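Putative transcriptional regulator (Listeria innocua, PDB 3LWF) probably acts as a dimeric, DNA-binding transcriptional regulator of the Rrf2 family, with a winged helix-turn-helix domain. Local coordinates at residues Y28-T33 against G96-T101; G88-I93 against T138-L143. All coordinates share one frame; numbering follows the deposited sequence.

Interaction 1 (Y28-T33 against G96-T101)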
# COMPACT_ATOMS: atom_id res chain seq x y z
N TYR A 28 1.77 -15.05 -10.12
CA TYR A 28 1.64 -16.08 -11.16
C TYR A 28 0.17 -16.48 -11.38
O TYR A 28 -0.19 -16.91 -12.47
CB TYR A 28 2.46 -17.31 -10.81
CG TYR A 28 3.95 -17.12 -10.85
CD1 TYR A 28 4.53 -15.92 -11.23
CD2 TYR A 28 4.79 -18.17 -10.51
CE1 TYR A 28 5.91 -15.76 -11.22
CE2 TYR A 28 6.16 -18.04 -10.53
CZ TYR A 28 6.71 -16.83 -10.87
OH TYR A 28 8.08 -16.70 -10.88
N GLY A 29 -0.65 -16.35 -10.34
CA GLY A 29 -2.08 -16.51 -10.47
C GLY A 29 -2.63 -15.51 -11.48
O GLY A 29 -3.46 -15.83 -12.30
N LEU A 30 -2.15 -14.27 -11.37
CA LEU A 30 -2.52 -13.26 -12.31
C LEU A 30 -2.01 -13.62 -13.69
O LEU A 30 -2.75 -13.44 -14.65
CB LEU A 30 -2.00 -11.87 -11.95
CG LEU A 30 -2.94 -10.94 -11.18
CD1 LEU A 30 -2.26 -9.56 -10.99
CD2 LEU A 30 -4.35 -10.78 -11.86
N THR A 31 -0.77 -14.08 -13.80
CA THR A 31 -0.25 -14.45 -15.11
C THR A 31 -1.20 -15.51 -15.74
O THR A 31 -1.55 -15.42 -16.89
CB THR A 31 1.20 -14.92 -15.06
OG1 THR A 31 2.05 -13.81 -14.76
CG2 THR A 31 1.65 -15.51 -16.42
N ILE A 32 -1.63 -16.49 -14.96
CA ILE A 32 -2.45 -17.57 -15.49
C ILE A 32 -3.80 -17.02 -16.01
O ILE A 32 -4.19 -17.25 -17.16
CB ILE A 32 -2.74 -18.64 -14.43
CG1 ILE A 32 -1.51 -19.51 -14.13
CG2 ILE A 32 -3.89 -19.54 -14.89
CD1 ILE A 32 -1.66 -20.33 -12.82
N THR A 33 -4.49 -16.28 -15.14
CA THR A 33 -5.81 -15.79 -15.47
C THR A 33 -5.80 -14.76 -16.57
O THR A 33 -6.72 -14.74 -17.38
CB THR A 33 -6.56 -15.27 -14.26
OG1 THR A 33 -5.83 -14.21 -13.66
CG2 THR A 33 -6.74 -16.38 -13.25
N GLY A 96 -8.66 -8.38 -7.14
CA GLY A 96 -8.96 -8.92 -5.80
C GLY A 96 -9.40 -10.39 -5.74
O GLY A 96 -8.90 -11.16 -4.89
N ASP A 97 -10.31 -10.76 -6.65
CA ASP A 97 -10.74 -12.15 -6.83
C ASP A 97 -9.53 -13.07 -6.87
O ASP A 97 -9.46 -14.00 -6.12
CB ASP A 97 -11.51 -12.34 -8.17
CG ASP A 97 -12.92 -11.75 -8.15
OD1 ASP A 97 -13.48 -11.69 -7.06
OD2 ASP A 97 -13.46 -11.34 -9.22
N ILE A 98 -8.59 -12.79 -7.76
CA ILE A 98 -7.47 -13.63 -7.99
C ILE A 98 -6.47 -13.59 -6.82
O ILE A 98 -6.11 -14.63 -6.28
CB ILE A 98 -6.67 -13.20 -9.26
CG1 ILE A 98 -7.51 -13.15 -10.55
CG2 ILE A 98 -5.43 -14.07 -9.39
CD1 ILE A 98 -8.61 -14.12 -10.69
N ILE A 99 -6.03 -12.38 -6.44
CA ILE A 99 -4.99 -12.17 -5.47
C ILE A 99 -5.44 -12.72 -4.11
O ILE A 99 -4.69 -13.44 -3.48
CB ILE A 99 -4.65 -10.65 -5.31
CG1 ILE A 99 -4.00 -10.05 -6.57
CG2 ILE A 99 -3.77 -10.37 -4.07
CD1 ILE A 99 -2.70 -10.66 -6.98
N ARG A 100 -6.64 -12.42 -3.66
CA ARG A 100 -7.04 -12.91 -2.34
C ARG A 100 -7.31 -14.42 -2.34
O ARG A 100 -7.28 -15.05 -1.28
CB ARG A 100 -8.25 -12.16 -1.80
CG ARG A 100 -8.00 -10.68 -1.59
CD ARG A 100 -8.95 -10.12 -0.54
NE ARG A 100 -8.98 -8.67 -0.49
CZ ARG A 100 -9.65 -7.90 -1.34
NH1 ARG A 100 -10.35 -8.45 -2.33
NH2 ARG A 100 -9.62 -6.58 -1.21
N THR A 101 -7.56 -15.00 -3.52
CA THR A 101 -7.69 -16.47 -3.60
C THR A 101 -6.34 -17.14 -3.37
O THR A 101 -6.25 -18.19 -2.74
CB THR A 101 -8.30 -16.93 -4.96
OG1 THR A 101 -9.61 -16.36 -5.12
CG2 THR A 101 -8.39 -18.44 -5.06
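Gly29 opens the contact with bare backbone. CG2 of Ile98 lies against it, 3.8 Å from Gly29 C. It is just as close to Leu30 N. With CG1 beside the backbone N (chi1 -56°), the CG2 methyl of Ile98 falls anti to that N and faces the neighbouring helix. Leu30 follows and forks between two isoleucines. Its CD2 passes CG1 of Ile98, and its CD1 meets CD1 of Ile99 at 4.2 Å. Beyond it, Thr33 and Ile98 meet end to end. Thr33 OG1 sits 3.7 Å from Ile98 CG1, and Thr33 CG2 is 3.9 Å from Ile98 CD1. The hydroxyl is not left without a partner in this buried, apolar place. It donates to Gly29 O one turn back (OG1 to O 3.2 Å), while Thr33 N reaches the same oxygen from the opposite face of its plane. Leu68 of helix 58-70 and Leu139 of helix 139-144 also touch Thr33. The axes of the two segments approach to 9.2 Å at 138°. This is side-chain packing of helix 24-38 against helix 95-102, in the helical core of a winged helix-turn-helix domain, consistent with the Rrf2 family.

Interaction 2 (G88-I93 against T138-L143)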
# COMPACT_ATOMS: atom_id res chain seq x y z
N GLY A 88 -15.51 -16.93 -16.62
CA GLY A 88 -16.35 -15.76 -16.44
C GLY A 88 -15.86 -14.66 -17.34
O GLY A 88 -14.93 -14.84 -18.13
N ASP A 89 -16.49 -13.51 -17.19
CA ASP A 89 -16.21 -12.37 -18.02
C ASP A 89 -14.98 -11.66 -17.45
O ASP A 89 -15.01 -11.28 -16.30
CB ASP A 89 -17.43 -11.46 -17.93
CG ASP A 89 -17.41 -10.34 -18.92
OD1 ASP A 89 -16.39 -10.11 -19.58
OD2 ASP A 89 -18.47 -9.71 -19.05
N PRO A 90 -13.93 -11.44 -18.27
CA PRO A 90 -12.80 -10.66 -17.80
C PRO A 90 -13.15 -9.23 -17.36
O PRO A 90 -12.38 -8.61 -16.61
CB PRO A 90 -11.81 -10.66 -18.99
CG PRO A 90 -12.50 -11.28 -20.11
CD PRO A 90 -13.80 -11.86 -19.67
N GLU A 91 -14.31 -8.72 -17.81
CA GLU A 91 -14.79 -7.40 -17.43
C GLU A 91 -15.45 -7.44 -16.05
O GLU A 91 -15.75 -6.39 -15.50
CB GLU A 91 -15.83 -6.88 -18.44
CG GLU A 91 -15.38 -6.80 -19.91
CD GLU A 91 -14.67 -5.51 -20.27
OE1 GLU A 91 -14.46 -4.67 -19.36
OE2 GLU A 91 -14.32 -5.33 -21.46
N LYS A 92 -15.71 -8.62 -15.51
CA LYS A 92 -16.31 -8.73 -14.17
C LYS A 92 -15.39 -9.36 -13.12
O LYS A 92 -15.51 -9.06 -11.92
CB LYS A 92 -17.63 -9.50 -14.23
CG LYS A 92 -18.70 -8.90 -15.14
CD LYS A 92 -20.04 -9.68 -14.97
CE LYS A 92 -21.12 -9.34 -16.04
NZ LYS A 92 -21.14 -10.31 -17.20
N ILE A 93 -14.44 -10.17 -13.55
CA ILE A 93 -13.46 -10.74 -12.62
C ILE A 93 -12.38 -9.69 -12.25
O ILE A 93 -11.75 -9.07 -13.12
CB ILE A 93 -12.82 -12.01 -13.20
CG1 ILE A 93 -13.88 -13.10 -13.40
CG2 ILE A 93 -11.68 -12.51 -12.32
CD1 ILE A 93 -13.42 -14.22 -14.37
N THR A 138 -10.48 -4.78 -13.04
CA THR A 138 -10.79 -6.06 -13.63
C THR A 138 -9.66 -6.59 -14.49
O THR A 138 -8.71 -5.86 -14.84
CB THR A 138 -12.03 -5.95 -14.55
OG1 THR A 138 -11.75 -5.02 -15.63
CG2 THR A 138 -13.25 -5.52 -13.76
N LEU A 139 -9.76 -7.87 -14.84
CA LEU A 139 -8.78 -8.43 -15.75
C LEU A 139 -8.76 -7.63 -17.06
O LEU A 139 -7.69 -7.42 -17.64
CB LEU A 139 -9.06 -9.91 -16.01
CG LEU A 139 -8.90 -10.88 -14.84
CD1 LEU A 139 -9.31 -12.28 -15.25
CD2 LEU A 139 -7.47 -10.84 -14.34
N SER A 140 -9.92 -7.18 -17.52
CA SER A 140 -9.98 -6.32 -18.74
C SER A 140 -9.24 -5.01 -18.57
O SER A 140 -8.52 -4.59 -19.46
CB SER A 140 -11.42 -6.04 -19.14
OG SER A 140 -12.01 -7.29 -19.40
N ASP A 141 -9.40 -4.37 -17.43
CA ASP A 141 -8.64 -3.16 -17.11
C ASP A 141 -7.14 -3.44 -17.23
O ASP A 141 -6.38 -2.62 -17.76
CB ASP A 141 -8.93 -2.70 -15.67
CG ASP A 141 -10.33 -2.20 -15.49
OD1 ASP A 141 -10.93 -1.79 -16.49
OD2 ASP A 141 -10.85 -2.24 -14.36
N LEU A 142 -6.71 -4.59 -16.72
CA LEU A 142 -5.28 -4.87 -16.69
C LEU A 142 -4.76 -5.14 -18.10
O LEU A 142 -3.76 -4.60 -18.51
CB LEU A 142 -4.98 -6.04 -15.79
CG LEU A 142 -5.23 -5.85 -14.30
CD1 LEU A 142 -4.70 -7.07 -13.55
CD2 LEU A 142 -4.59 -4.53 -13.77
N LEU A 143 -5.48 -5.95 -18.87
CA LEU A 143 -5.10 -6.23 -20.25
C LEU A 143 -5.00 -4.96 -21.14
O LEU A 143 -4.18 -4.91 -22.03
CB LEU A 143 -6.09 -7.24 -20.86
CG LEU A 143 -6.07 -8.66 -20.30
CD1 LEU A 143 -7.27 -9.44 -20.81
CD2 LEU A 143 -4.77 -9.35 -20.68
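Ser140 and Glu91 lie side against side at the outer part of the contact. The Glu91 chain is bent at chi2 (-86°), which lays its carboxylate along the serine, with OE1 3.3 Å from Ser140 CB. Ser140 also meets Pro90, with OG 3.4 Å from Pro90 CB. Thr138 points its methyl at the loop backbone, with CG2 3.2 Å from Glu91 O. Its hydroxyl turns to its own helix and accepts from Asp141 N. Asp141 OD2 in return takes Thr138 N from above the carboxylate plane, and this completes a capping box. On the inner side Ile93 and Leu139 cross at a slant, and Ile93 CG2 lies 3.8 Å from Leu139 CD1. Leu139 N gives to Ile93 O (2.9 Å), nearly in line with the carbonyl. Ser140 N gives to Pro90 O (3.0 Å) from above the carbonyl plane. The loop thus supplies acceptors for two amides of the first helical turn. Asp89 OD1 accepts from Glu91 N (3.1 Å), an Asx turn within the loop. The contact joins the link between strand 83-86 and helix 95-102 to the start of helix 139-144, while Leu139 packs on Leu86 of that strand and Leu34 of helix 24-38.

Overall arrangement
Interactions 1 and 2 are neighbours, with centres about 11 Å apart, and they touch directly. Leu139 joins them: its CD2 is 3.8 Å from Thr33 OG1 and 4.0 Å from Leu30 CD2. A second join lies between Ile98 CD1 and Ile93 CG2, at 3.8 Å. Along the chain the segments alternate, and only two residues separate 88-93 from 96-101. Interaction 1 is wholly buried near the centre of the chain, whereas interaction 2 is only partly buried, about 11 Å from that centre. Both reach the second subunit: Leu30 packs on its Gln119 and Leu142 on its Glu121. Both contacts lie in or against the probable DNA-binding domain, close to the second subunit.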